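PDB 6TFO: copper-containing nitrite reductase from Hyphomicrobium denitrificans 1NES1, which probably reduces nitrite to nitric oxide with electrons from cytochrome c, using copper ions held by its cupredoxin domains and working as a homotrimer. Local coordinates for residues Lys165-Asp170 and Leu200-Gly205; Ala237-Asp242 and Thr247-Lys252; Pro58-His63 and Val68-Ile73; Tyr186-Phe191 and Gly300-Val305; Gln392-Pro397 and Thr402-Lys407. All blocks are in the same frame, centred on the assembly; numbering follows the deposited sequence.

How the interactions relate
Four contacts lie within single cupredoxin domains and interaction 4 joins two of them; the five differ in depth and chemistry. Interactions 1, 3 and 5 are cross-sandwich packings of aliphatic groups between two sheets, without a hydrogen bond across; interactions 3 and 5 are fully buried, whereas interaction 1 is partly exposed at one side. Interaction 2, also partly buried, is the one with a direct side-chain hydrogen bond, between two threonines where a loop folds onto strand 246-252. Interaction 4 is buried and aromatic, with a water bridge. Interactions 1, 2 and 4 reach the same sheet, and interactions 4 and 5 share another. Interaction 3 stands apart, its centre about 51 Å from those of interactions 1 and 2.

Interaction 1: Lys165-Asp170 and Leu200-Gly205; sequences KTVRID and LRVRVG
I169 and L200 make the tightest of three apolar contacts that join the two strands. The CG2 methyl of I169 meets CD2 of L200 at 3.6 Å and has CD1 of the same leucine a little farther off, the two side chains crossing obliquely. With CG2 anti to the backbone N (chi1 -60°), the other branch of I169 is turned beside that N, and its CD1 comes within 4.3 Å of V202 CG1. V167 adds a looser touch, its CG1 lying 4.2 Å from V202 CG1. No hydrogen bond crosses between the strands. Polar pairing stays within 165-170, where R168 takes D170 side-on: NE lies 2.8 Å from D170 OD2, while NE and NH2 both reach OD1 in the guanidinium plane. The strands run antiparallel at 171°, their axes 8.9 Å apart. Strand 166-181 pairs with 207-214, and strand 200-203 lies beside 277-283, so the aliphatic layer lies between the two facing sheets of a cupredoxin beta-sandwich.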
# COMPACT_ATOMS: atom_id res chain seq x y z
N LYS C 165 -0.66 -14.46 65.07
CA LYS C 165 0.52 -13.65 65.51
C LYS C 165 0.84 -12.58 64.46
O LYS C 165 0.21 -12.58 63.38
CB LYS C 165 1.73 -14.56 65.77
CG LYS C 165 2.32 -15.18 64.52
CD LYS C 165 3.21 -16.36 64.75
CE LYS C 165 4.23 -16.52 63.64
NZ LYS C 165 5.49 -17.14 64.12
N THR C 166 1.80 -11.72 64.78
CA THR C 166 2.39 -10.74 63.85
C THR C 166 3.43 -11.46 62.99
O THR C 166 4.34 -12.07 63.57
CB THR C 166 2.97 -9.54 64.61
OG1 THR C 166 1.85 -8.80 65.11
CG2 THR C 166 3.83 -8.66 63.75
N VAL C 167 3.29 -11.38 61.66
CA VAL C 167 4.20 -11.98 60.64
C VAL C 167 4.80 -10.85 59.78
O VAL C 167 4.03 -10.12 59.13
CB VAL C 167 3.45 -13.00 59.75
CG1 VAL C 167 4.37 -13.68 58.75
CG2 VAL C 167 2.75 -14.05 60.57
N ARG C 168 6.13 -10.72 59.78
CA ARG C 168 6.86 -9.76 58.92
C ARG C 168 7.12 -10.43 57.57
O ARG C 168 7.71 -11.53 57.56
CB ARG C 168 8.18 -9.31 59.54
CG ARG C 168 8.85 -8.14 58.83
CD ARG C 168 10.35 -8.27 58.77
NE ARG C 168 10.94 -7.25 57.92
CZ ARG C 168 11.55 -6.14 58.33
NH1 ARG C 168 11.68 -5.86 59.62
NH2 ARG C 168 12.04 -5.29 57.44
N ILE C 169 6.68 -9.79 56.49
CA ILE C 169 6.94 -10.24 55.09
C ILE C 169 7.79 -9.15 54.41
O ILE C 169 7.42 -7.94 54.50
CB ILE C 169 5.62 -10.55 54.36
CG1 ILE C 169 4.83 -11.66 55.06
CG2 ILE C 169 5.87 -10.87 52.89
CD1 ILE C 169 3.51 -12.03 54.42
N ASP C 170 8.88 -9.57 53.77
CA ASP C 170 9.78 -8.69 52.98
C ASP C 170 9.64 -9.00 51.50
O ASP C 170 9.98 -10.12 51.12
CB ASP C 170 11.22 -8.83 53.46
CG ASP C 170 11.38 -8.17 54.81
OD1 ASP C 170 11.26 -6.93 54.87
OD2 ASP C 170 11.52 -8.91 55.80
N LEU C 200 3.26 -16.43 49.70
CA LEU C 200 3.05 -15.92 51.08
C LEU C 200 1.99 -16.79 51.76
O LEU C 200 0.92 -17.03 51.16
CB LEU C 200 2.64 -14.45 51.01
CG LEU C 200 3.56 -13.55 50.19
CD1 LEU C 200 3.02 -12.13 50.16
CD2 LEU C 200 4.98 -13.58 50.75
N ARG C 201 2.32 -17.30 52.94
CA ARG C 201 1.50 -18.28 53.70
C ARG C 201 1.38 -17.76 55.14
O ARG C 201 2.41 -17.65 55.83
CB ARG C 201 2.13 -19.67 53.65
CG ARG C 201 1.16 -20.80 53.94
CD ARG C 201 1.71 -22.13 53.49
NE ARG C 201 0.71 -23.20 53.55
CZ ARG C 201 0.74 -24.32 52.83
NH1 ARG C 201 1.71 -24.55 51.96
NH2 ARG C 201 -0.22 -25.21 52.98
N VAL C 202 0.17 -17.37 55.52
CA VAL C 202 -0.16 -16.93 56.89
C VAL C 202 -1.42 -17.69 57.36
O VAL C 202 -1.99 -18.51 56.58
CB VAL C 202 -0.35 -15.40 56.93
CG1 VAL C 202 0.93 -14.69 56.51
CG2 VAL C 202 -1.55 -14.94 56.09
N ARG C 203 -1.79 -17.47 58.62
CA ARG C 203 -2.99 -18.06 59.26
C ARG C 203 -4.01 -16.93 59.38
O ARG C 203 -3.58 -15.79 59.64
CB ARG C 203 -2.54 -18.66 60.59
CG ARG C 203 -3.67 -19.19 61.46
CD ARG C 203 -3.30 -19.06 62.93
NE ARG C 203 -4.16 -19.89 63.76
CZ ARG C 203 -5.39 -19.56 64.15
NH1 ARG C 203 -5.92 -18.39 63.85
NH2 ARG C 203 -6.08 -20.41 64.89
N VAL C 204 -5.31 -17.19 59.16
CA VAL C 204 -6.36 -16.16 59.40
C VAL C 204 -6.16 -15.61 60.82
O VAL C 204 -5.71 -16.39 61.71
CB VAL C 204 -7.79 -16.67 59.17
CG1 VAL C 204 -8.19 -17.80 60.13
CG2 VAL C 204 -8.80 -15.52 59.21
N GLY C 205 -6.43 -14.32 61.02
CA GLY C 205 -6.21 -13.62 62.30
C GLY C 205 -4.82 -13.03 62.41
O GLY C 205 -4.67 -12.06 63.17

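Interaction 2: Ala237-Asp242 and Thr247-Lys252; sequences AYTQTD and TVVTFK
T247 sets its side chain against the loop from Y238 to T241. Its CB lies 3.5 Å from the carbonyl oxygen of Y238. From there OG1, set between the backbone N and carbonyl carbon (chi1 54°), donates to T241 OG1 at 2.7 Å and also lies 3.3 Å from T239 CA. The other branch, CG2, rests against T241 OG1 and Y238 O. T241 OG1 in turn donates to T239 O at 2.6 Å, from above the carbonyl plane, so the hydroxyls form a relay. A valine at T241 would probably leave the T247 hydroxyl without this acceptor and T239 O without this donor. Farther along, V249 spreads its methyls: CG1 meets T239 CG2, and CG2 lies 3.7 Å from Y238 CB. The Y238 hydroxyl bonds to K438 O of the second subunit. Strand 246-252 pairs with 207-214 on one side, while T250 and F251 continue the sheet into an antiparallel strand of the second subunit.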
# COMPACT_ATOMS: atom_id res chain seq x y z
N ALA C 237 -2.43 1.61 48.18
CA ALA C 237 -2.46 3.04 48.58
C ALA C 237 -1.38 3.36 49.62
O ALA C 237 -1.20 4.55 49.91
CB ALA C 237 -3.83 3.41 49.08
N TYR C 238 -0.71 2.37 50.21
CA TYR C 238 0.32 2.56 51.27
C TYR C 238 1.70 2.11 50.75
O TYR C 238 2.68 2.36 51.49
CB TYR C 238 -0.05 1.79 52.55
CG TYR C 238 -1.42 2.09 53.11
CD1 TYR C 238 -2.56 1.49 52.58
CD2 TYR C 238 -1.60 2.96 54.17
CE1 TYR C 238 -3.82 1.77 53.06
CE2 TYR C 238 -2.86 3.24 54.68
CZ TYR C 238 -3.98 2.63 54.13
OH TYR C 238 -5.24 2.89 54.59
N THR C 239 1.79 1.46 49.58
CA THR C 239 3.03 0.76 49.13
C THR C 239 3.56 1.30 47.79
O THR C 239 4.44 0.63 47.20
CB THR C 239 2.84 -0.77 49.07
OG1 THR C 239 1.69 -1.10 48.28
CG2 THR C 239 2.69 -1.37 50.45
N GLN C 240 3.09 2.46 47.33
CA GLN C 240 3.65 3.14 46.13
C GLN C 240 5.07 3.56 46.52
O GLN C 240 5.21 4.54 47.26
CB GLN C 240 2.80 4.32 45.67
CG GLN C 240 1.40 3.93 45.21
CD GLN C 240 1.35 3.11 43.94
OE1 GLN C 240 1.99 3.44 42.95
NE2 GLN C 240 0.56 2.05 43.96
N THR C 241 6.07 2.80 46.08
CA THR C 241 7.48 2.89 46.56
C THR C 241 8.39 3.40 45.44
O THR C 241 8.50 2.71 44.38
CB THR C 241 7.96 1.52 47.05
OG1 THR C 241 6.96 0.97 47.91
CG2 THR C 241 9.30 1.60 47.75
N ASP C 242 9.04 4.56 45.65
CA ASP C 242 10.02 5.12 44.68
C ASP C 242 11.20 4.15 44.61
O ASP C 242 11.41 3.37 45.54
CB ASP C 242 10.48 6.52 45.08
CG ASP C 242 9.41 7.57 44.88
OD1 ASP C 242 8.45 7.33 44.10
OD2 ASP C 242 9.52 8.63 45.53
N THR C 247 8.53 1.13 51.57
CA THR C 247 7.24 1.37 52.27
C THR C 247 7.03 0.20 53.22
O THR C 247 7.54 -0.90 52.93
CB THR C 247 6.06 1.57 51.32
OG1 THR C 247 6.00 0.44 50.43
CG2 THR C 247 6.17 2.87 50.56
N VAL C 248 6.35 0.46 54.32
CA VAL C 248 5.94 -0.56 55.31
C VAL C 248 4.44 -0.37 55.51
O VAL C 248 4.04 0.78 55.76
CB VAL C 248 6.71 -0.41 56.63
CG1 VAL C 248 6.37 -1.53 57.59
CG2 VAL C 248 8.21 -0.34 56.40
N VAL C 249 3.64 -1.43 55.35
CA VAL C 249 2.19 -1.41 55.69
C VAL C 249 1.92 -2.58 56.65
O VAL C 249 2.58 -3.63 56.50
CB VAL C 249 1.33 -1.46 54.41
CG1 VAL C 249 1.51 -2.77 53.64
CG2 VAL C 249 -0.14 -1.20 54.71
N THR C 250 1.02 -2.42 57.62
CA THR C 250 0.49 -3.55 58.43
C THR C 250 -0.98 -3.76 58.04
O THR C 250 -1.69 -2.75 57.83
CB THR C 250 0.69 -3.32 59.93
OG1 THR C 250 1.12 -1.97 60.13
CG2 THR C 250 1.75 -4.24 60.49
N PHE C 251 -1.40 -5.01 57.91
CA PHE C 251 -2.82 -5.36 57.64
C PHE C 251 -3.15 -6.71 58.30
O PHE C 251 -2.24 -7.56 58.43
CB PHE C 251 -3.10 -5.30 56.13
CG PHE C 251 -2.50 -6.44 55.34
CD1 PHE C 251 -1.17 -6.42 54.94
CD2 PHE C 251 -3.26 -7.55 55.02
CE1 PHE C 251 -0.62 -7.46 54.22
CE2 PHE C 251 -2.70 -8.61 54.31
CZ PHE C 251 -1.39 -8.56 53.89
N LYS C 252 -4.40 -6.88 58.72
CA LYS C 252 -4.90 -8.13 59.35
C LYS C 252 -5.45 -9.03 58.25
O LYS C 252 -6.23 -8.54 57.43
CB LYS C 252 -5.95 -7.83 60.44
CG LYS C 252 -5.49 -8.10 61.88
CD LYS C 252 -5.82 -6.99 62.87
CE LYS C 252 -7.30 -6.82 63.16
NZ LYS C 252 -7.71 -7.48 64.43

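Interaction 3: Pro58-His63 and Val68-Ile73; sequences PKLVVH and VQINLI
V62 and V68 meet through rotamers that turn methyls into the space between their strands. In V62, CG1 stands anti to the carbonyl carbon (chi1 -53°), and in V68 it is CG2 that takes this position, with CG1 anti to the backbone N. The contact lies inside the N-terminal cupredoxin domain, a beta-sandwich in which strand 60-63 belongs to one sheet and strand 67-73 to the other. V68 CG2 presses into the V62 side chain, closest to CG1 but also near CB and CG2, and the two side chains cross at about a right angle. Farther along, L60 and I70 form a lighter contact, touching through one terminal methyl from each. All four residues are buried, and no hydrogen bond links the segments. Each strand is hydrogen-bonded within its own sheet: L60 and V62 to 128-134, V68 to F105 of 100-106. F32 packs on both L60 and V62 from strand 30-39. The side chains of the copper ligands H80 and M127 are each about 11 Å from that of I70. The valine pair closes with V62 CG1 at 3.7 Å from V68 CG2, and the other with L60 CD1 at 4.1 Å from I70 CD1.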
# COMPACT_ATOMS: atom_id res chain seq x y z
N PRO C 58 14.26 -24.40 3.80
CA PRO C 58 15.13 -24.53 4.97
C PRO C 58 15.37 -25.99 5.34
O PRO C 58 14.46 -26.80 5.18
CB PRO C 58 14.40 -23.81 6.11
CG PRO C 58 12.95 -23.84 5.67
CD PRO C 58 12.98 -23.76 4.15
N LYS C 59 16.58 -26.28 5.82
CA LYS C 59 16.90 -27.59 6.43
C LYS C 59 16.18 -27.63 7.79
O LYS C 59 16.38 -26.70 8.60
CB LYS C 59 18.41 -27.80 6.55
CG LYS C 59 18.80 -29.16 7.10
CD LYS C 59 20.27 -29.30 7.37
CE LYS C 59 21.01 -29.87 6.17
NZ LYS C 59 22.34 -30.38 6.55
N LEU C 60 15.35 -28.65 7.99
CA LEU C 60 14.63 -28.89 9.26
C LEU C 60 15.43 -29.89 10.09
O LEU C 60 15.41 -31.11 9.77
CB LEU C 60 13.23 -29.40 8.91
CG LEU C 60 12.44 -28.53 7.93
CD1 LEU C 60 11.01 -29.01 7.81
CD2 LEU C 60 12.46 -27.06 8.32
N VAL C 61 16.20 -29.40 11.07
CA VAL C 61 17.07 -30.27 11.92
C VAL C 61 16.27 -30.74 13.13
O VAL C 61 15.79 -29.89 13.92
CB VAL C 61 18.38 -29.57 12.34
CG1 VAL C 61 19.13 -30.40 13.37
CG2 VAL C 61 19.26 -29.27 11.14
N VAL C 62 16.14 -32.05 13.25
CA VAL C 62 15.39 -32.74 14.34
C VAL C 62 16.27 -33.87 14.87
O VAL C 62 17.11 -34.37 14.11
CB VAL C 62 14.01 -33.26 13.88
CG1 VAL C 62 13.18 -32.16 13.25
CG2 VAL C 62 14.09 -34.46 12.96
N HIS C 63 16.10 -34.23 16.14
CA HIS C 63 16.88 -35.30 16.82
C HIS C 63 16.04 -36.58 16.83
O HIS C 63 14.80 -36.48 16.95
CB HIS C 63 17.36 -34.79 18.18
CG HIS C 63 18.43 -33.76 18.09
ND1 HIS C 63 19.77 -34.06 18.27
CD2 HIS C 63 18.38 -32.43 17.83
CE1 HIS C 63 20.49 -32.96 18.13
NE2 HIS C 63 19.66 -31.95 17.88
N VAL C 68 7.63 -34.31 15.35
CA VAL C 68 7.80 -33.17 14.42
C VAL C 68 6.42 -32.71 13.97
O VAL C 68 5.62 -33.55 13.55
CB VAL C 68 8.72 -33.56 13.25
CG1 VAL C 68 8.92 -32.41 12.28
CG2 VAL C 68 10.05 -34.08 13.76
N GLN C 69 6.14 -31.42 14.15
CA GLN C 69 4.94 -30.74 13.64
C GLN C 69 5.40 -29.77 12.56
O GLN C 69 6.29 -28.94 12.84
CB GLN C 69 4.20 -30.01 14.76
CG GLN C 69 2.90 -29.37 14.31
CD GLN C 69 2.20 -28.63 15.42
OE1 GLN C 69 2.16 -29.05 16.58
NE2 GLN C 69 1.58 -27.52 15.05
N ILE C 70 4.86 -29.91 11.35
CA ILE C 70 5.12 -28.99 10.21
C ILE C 70 3.79 -28.31 9.89
O ILE C 70 2.83 -29.04 9.56
CB ILE C 70 5.70 -29.74 9.01
CG1 ILE C 70 7.13 -30.21 9.27
CG2 ILE C 70 5.61 -28.88 7.77
CD1 ILE C 70 7.60 -31.31 8.34
N ASN C 71 3.74 -26.99 10.03
CA ASN C 71 2.59 -26.15 9.62
C ASN C 71 2.84 -25.61 8.21
O ASN C 71 3.77 -24.78 8.05
CB ASN C 71 2.38 -24.99 10.59
CG ASN C 71 2.32 -25.46 12.03
OD1 ASN C 71 1.58 -26.40 12.36
ND2 ASN C 71 3.11 -24.83 12.89
N LEU C 72 2.07 -26.06 7.21
CA LEU C 72 2.16 -25.51 5.83
C LEU C 72 1.12 -24.41 5.65
O LEU C 72 -0.07 -24.68 5.89
CB LEU C 72 1.94 -26.60 4.78
CG LEU C 72 2.15 -26.16 3.33
CD1 LEU C 72 3.56 -25.62 3.13
CD2 LEU C 72 1.88 -27.30 2.37
N ILE C 73 1.56 -23.22 5.22
CA ILE C 73 0.70 -22.05 4.91
C ILE C 73 0.95 -21.63 3.46
O ILE C 73 2.13 -21.36 3.10
CB ILE C 73 0.98 -20.90 5.89
CG1 ILE C 73 0.96 -21.40 7.34
CG2 ILE C 73 0.01 -19.75 5.66
CD1 ILE C 73 1.27 -20.34 8.36

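Interaction 4: Tyr186-Phe191 and Gly300-Val305; sequences YTYWTF and GEIYTV
I302 sends its two branches to two tyrosines. Its CG2 methyl lies over one face of the Y186 ring in a CH-pi contact, 3.9 Å from the centroid and 15° off the normal. Its CD1 meets Y188 at CE2, at 3.7 Å, approaching that ring obliquely. T304 adds its CG2 methyl at 4.1 Å from Y186 CD1. Because CG of Y186 is anti to the backbone N (chi1 -174°), the ring extends from its strand toward 300-305. Its hydroxyl ends 3.1 Å from a water that accepts from Y303 N at 2.6 Å, bridging the segments. Replacing Y186 with an alanine would probably deprive I302 CG2 of its aromatic face and leave the water held by Y303 N but without the Y186 hydroxyl. The contact joins strand 184-191 of one cupredoxin domain to the end of strand 293-302, which belongs to the sheet of the next. In the second shell, the Y188 hydroxyl bonds to G333 O, and T304 OG1 to K306 O. Y303 OH donates to E301 OE1 at 2.7 Å, and the same carboxylate accepts from N362 and F363 backbone nitrogens. Y328 and L330 of strand 328-331 and T273 of helix 268-274 pack on I302.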
# COMPACT_ATOMS: atom_id res chain seq x y z
N TYR C 186 13.58 -10.73 27.53
CA TYR C 186 12.48 -9.77 27.82
C TYR C 186 12.85 -9.10 29.14
O TYR C 186 13.57 -9.69 29.93
CB TYR C 186 11.13 -10.49 27.85
CG TYR C 186 9.93 -9.59 28.01
CD1 TYR C 186 9.38 -8.93 26.92
CD2 TYR C 186 9.32 -9.41 29.24
CE1 TYR C 186 8.28 -8.09 27.06
CE2 TYR C 186 8.21 -8.57 29.40
CZ TYR C 186 7.68 -7.91 28.30
OH TYR C 186 6.58 -7.10 28.46
N THR C 187 12.39 -7.88 29.35
CA THR C 187 12.63 -7.12 30.60
C THR C 187 11.42 -7.39 31.49
O THR C 187 10.33 -6.86 31.21
CB THR C 187 12.91 -5.64 30.35
OG1 THR C 187 14.16 -5.57 29.65
CG2 THR C 187 12.99 -4.82 31.62
N TYR C 188 11.63 -8.25 32.49
CA TYR C 188 10.63 -8.59 33.52
C TYR C 188 10.70 -7.54 34.63
O TYR C 188 11.80 -6.99 34.92
CB TYR C 188 10.90 -9.98 34.07
CG TYR C 188 10.63 -11.11 33.09
CD1 TYR C 188 11.60 -11.53 32.21
CD2 TYR C 188 9.40 -11.75 33.06
CE1 TYR C 188 11.38 -12.59 31.35
CE2 TYR C 188 9.16 -12.81 32.20
CZ TYR C 188 10.15 -13.22 31.34
OH TYR C 188 9.90 -14.23 30.45
N TRP C 189 9.52 -7.24 35.18
CA TRP C 189 9.33 -6.61 36.51
C TRP C 189 8.79 -7.67 37.47
O TRP C 189 7.82 -8.36 37.11
CB TRP C 189 8.39 -5.40 36.42
CG TRP C 189 8.80 -4.37 35.41
CD1 TRP C 189 10.02 -4.24 34.83
CD2 TRP C 189 8.00 -3.28 34.91
NE1 TRP C 189 10.02 -3.17 33.98
CE2 TRP C 189 8.80 -2.57 34.00
CE3 TRP C 189 6.69 -2.86 35.13
CZ2 TRP C 189 8.33 -1.45 33.31
CZ3 TRP C 189 6.23 -1.74 34.46
CH2 TRP C 189 7.04 -1.05 33.56
N THR C 190 9.40 -7.82 38.65
CA THR C 190 9.15 -8.96 39.56
C THR C 190 9.11 -8.52 41.03
O THR C 190 9.64 -7.45 41.38
CB THR C 190 10.24 -10.03 39.42
OG1 THR C 190 11.44 -9.48 39.95
CG2 THR C 190 10.42 -10.47 37.98
N PHE C 191 8.50 -9.39 41.85
CA PHE C 191 8.75 -9.48 43.30
C PHE C 191 9.89 -10.51 43.47
O PHE C 191 9.70 -11.68 43.08
CB PHE C 191 7.44 -9.82 44.01
CG PHE C 191 6.33 -8.81 43.86
CD1 PHE C 191 6.34 -7.62 44.57
CD2 PHE C 191 5.23 -9.08 43.07
CE1 PHE C 191 5.29 -6.73 44.48
CE2 PHE C 191 4.17 -8.19 42.98
CZ PHE C 191 4.19 -7.02 43.69
N GLY C 300 0.24 -16.39 33.11
CA GLY C 300 0.14 -15.01 32.62
C GLY C 300 0.49 -14.91 31.16
O GLY C 300 0.89 -15.94 30.55
N GLU C 301 0.33 -13.70 30.63
CA GLU C 301 0.55 -13.39 29.20
C GLU C 301 1.65 -12.33 29.07
O GLU C 301 1.81 -11.47 29.96
CB GLU C 301 -0.75 -12.91 28.53
CG GLU C 301 -2.03 -13.63 28.95
CD GLU C 301 -2.98 -12.84 29.83
OE1 GLU C 301 -3.02 -11.59 29.70
OE2 GLU C 301 -3.71 -13.47 30.62
N ILE C 302 2.40 -12.38 27.97
CA ILE C 302 3.38 -11.35 27.58
C ILE C 302 3.04 -10.91 26.15
O ILE C 302 2.70 -11.77 25.30
CB ILE C 302 4.83 -11.87 27.79
CG1 ILE C 302 5.16 -11.95 29.28
CG2 ILE C 302 5.84 -11.02 27.03
CD1 ILE C 302 6.53 -12.50 29.59
N TYR C 303 3.07 -9.59 25.93
CA TYR C 303 2.60 -8.89 24.71
C TYR C 303 3.83 -8.28 24.01
O TYR C 303 4.25 -7.17 24.36
CB TYR C 303 1.57 -7.82 25.10
CG TYR C 303 0.33 -8.35 25.76
CD1 TYR C 303 0.33 -8.72 27.10
CD2 TYR C 303 -0.84 -8.51 25.04
CE1 TYR C 303 -0.81 -9.21 27.71
CE2 TYR C 303 -1.99 -9.00 25.64
CZ TYR C 303 -1.98 -9.36 26.98
OH TYR C 303 -3.11 -9.86 27.58
N THR C 304 4.42 -9.02 23.08
CA THR C 304 5.67 -8.62 22.39
C THR C 304 5.36 -8.07 21.00
O THR C 304 4.40 -8.55 20.36
CB THR C 304 6.66 -9.78 22.32
OG1 THR C 304 6.03 -10.88 21.65
CG2 THR C 304 7.14 -10.21 23.68
N VAL C 305 6.20 -7.12 20.56
CA VAL C 305 6.22 -6.54 19.19
C VAL C 305 6.30 -7.69 18.19
O VAL C 305 5.45 -7.72 17.28
CB VAL C 305 7.39 -5.55 19.02
CG1 VAL C 305 7.57 -5.12 17.57
CG2 VAL C 305 7.23 -4.31 19.91
O HOH W 1 3.61 -7.69 27.62

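Interaction 5: Gln392-Pro397 and Thr402-Lys407; sequences QTVSVP and TIVDFK
V394 and V396 face T402 and V404 from strands that run antiparallel at 165°, with axes 9.3 Å apart and no hydrogen bond between them. V396 and T402 form the closest pair: CG2 of V396 meets CG2 of T402 at 3.8 Å, and the side chains cross at about a right angle. In T402, chi1 of -168° places OG1 anti to the backbone N and the methyl between that N and the carbonyl carbon. The methyl thus faces the valine, while the hydroxyl bonds to Y378 O. V394 uses one methyl for two touches, CG1 approaching V404 CG1 at 4.3 Å and T402 CG2 at 4.5 Å. Both of these V394 contacts are loose, and all four residues are buried. V377 from strand 374-377 packs on V394 and T402, and F356 and V358 of strand 351-360 pack on V396. At the trimer interface, Q392 OE1 accepts from H227 ND1 of the third subunit, a residue that ligates copper through its own ring. Strand 393-396 bonds to 365-370 and strand 400-407 to 351-360, so these aliphatic side chains fill the interior between the two sheets of a cupredoxin beta-sandwich.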
# COMPACT_ATOMS: atom_id res chain seq x y z
N GLN C 392 -13.01 -32.23 35.75
CA GLN C 392 -11.98 -32.35 34.66
C GLN C 392 -11.20 -31.04 34.49
O GLN C 392 -9.96 -31.12 34.36
CB GLN C 392 -12.59 -32.71 33.31
CG GLN C 392 -13.61 -31.70 32.81
CD GLN C 392 -14.47 -32.36 31.77
OE1 GLN C 392 -13.95 -32.96 30.81
NE2 GLN C 392 -15.78 -32.28 31.97
N THR C 393 -11.90 -29.89 34.49
CA THR C 393 -11.35 -28.58 34.06
C THR C 393 -12.03 -27.43 34.82
O THR C 393 -13.28 -27.44 34.90
CB THR C 393 -11.52 -28.44 32.55
OG1 THR C 393 -10.87 -29.51 31.85
CG2 THR C 393 -11.00 -27.11 32.04
N VAL C 394 -11.27 -26.46 35.31
CA VAL C 394 -11.85 -25.30 36.06
C VAL C 394 -11.41 -23.96 35.45
O VAL C 394 -10.20 -23.74 35.32
CB VAL C 394 -11.50 -25.38 37.56
CG1 VAL C 394 -10.01 -25.69 37.77
CG2 VAL C 394 -11.94 -24.12 38.32
N SER C 395 -12.37 -23.09 35.13
CA SER C 395 -12.16 -21.66 34.75
C SER C 395 -11.58 -20.90 35.95
O SER C 395 -12.24 -20.88 36.99
CB SER C 395 -13.44 -20.99 34.32
OG SER C 395 -13.97 -21.63 33.18
N VAL C 396 -10.42 -20.27 35.79
CA VAL C 396 -9.80 -19.36 36.79
C VAL C 396 -9.63 -18.01 36.11
O VAL C 396 -8.91 -17.88 35.12
CB VAL C 396 -8.45 -19.92 37.28
CG1 VAL C 396 -7.87 -19.06 38.40
CG2 VAL C 396 -8.55 -21.37 37.70
N PRO C 397 -10.29 -16.94 36.62
CA PRO C 397 -10.18 -15.63 36.00
C PRO C 397 -8.84 -14.98 36.33
O PRO C 397 -8.17 -15.38 37.27
CB PRO C 397 -11.33 -14.84 36.62
CG PRO C 397 -11.48 -15.46 38.00
CD PRO C 397 -11.11 -16.92 37.84
N THR C 402 -7.33 -20.71 42.58
CA THR C 402 -8.05 -21.91 43.04
C THR C 402 -7.03 -22.86 43.68
O THR C 402 -5.80 -22.56 43.65
CB THR C 402 -8.83 -22.60 41.90
OG1 THR C 402 -9.72 -23.57 42.47
CG2 THR C 402 -7.94 -23.31 40.91
N ILE C 403 -7.56 -23.93 44.26
CA ILE C 403 -6.79 -25.08 44.78
C ILE C 403 -7.40 -26.31 44.13
O ILE C 403 -8.63 -26.41 44.13
CB ILE C 403 -6.87 -25.13 46.31
CG1 ILE C 403 -6.18 -23.91 46.93
CG2 ILE C 403 -6.31 -26.44 46.83
CD1 ILE C 403 -6.48 -23.70 48.40
N VAL C 404 -6.57 -27.17 43.56
CA VAL C 404 -7.00 -28.51 43.10
C VAL C 404 -6.13 -29.53 43.83
O VAL C 404 -4.95 -29.21 44.09
CB VAL C 404 -6.90 -28.67 41.57
CG1 VAL C 404 -7.80 -27.67 40.85
CG2 VAL C 404 -5.47 -28.56 41.08
N ASP C 405 -6.69 -30.69 44.16
CA ASP C 405 -5.89 -31.85 44.62
C ASP C 405 -6.39 -33.10 43.89
O ASP C 405 -7.53 -33.10 43.38
CB ASP C 405 -5.88 -31.96 46.15
CG ASP C 405 -7.24 -32.05 46.82
OD1 ASP C 405 -7.96 -33.07 46.57
OD2 ASP C 405 -7.56 -31.11 47.60
N PHE C 406 -5.54 -34.10 43.82
CA PHE C 406 -5.85 -35.42 43.24
C PHE C 406 -4.82 -36.41 43.79
O PHE C 406 -3.75 -35.97 44.29
CB PHE C 406 -5.85 -35.33 41.71
CG PHE C 406 -4.61 -34.68 41.15
CD1 PHE C 406 -4.53 -33.30 41.01
CD2 PHE C 406 -3.51 -35.44 40.79
CE1 PHE C 406 -3.39 -32.70 40.52
CE2 PHE C 406 -2.36 -34.84 40.31
CZ PHE C 406 -2.31 -33.47 40.17
N LYS C 407 -5.16 -37.70 43.77
CA LYS C 407 -4.24 -38.79 44.15
C LYS C 407 -3.62 -39.31 42.88
O LYS C 407 -4.36 -39.57 41.91
CB LYS C 407 -4.91 -39.94 44.92
CG LYS C 407 -3.94 -40.78 45.74
CD LYS C 407 -4.43 -42.13 46.15
CE LYS C 407 -3.56 -42.76 47.22
NZ LYS C 407 -4.29 -43.78 48.00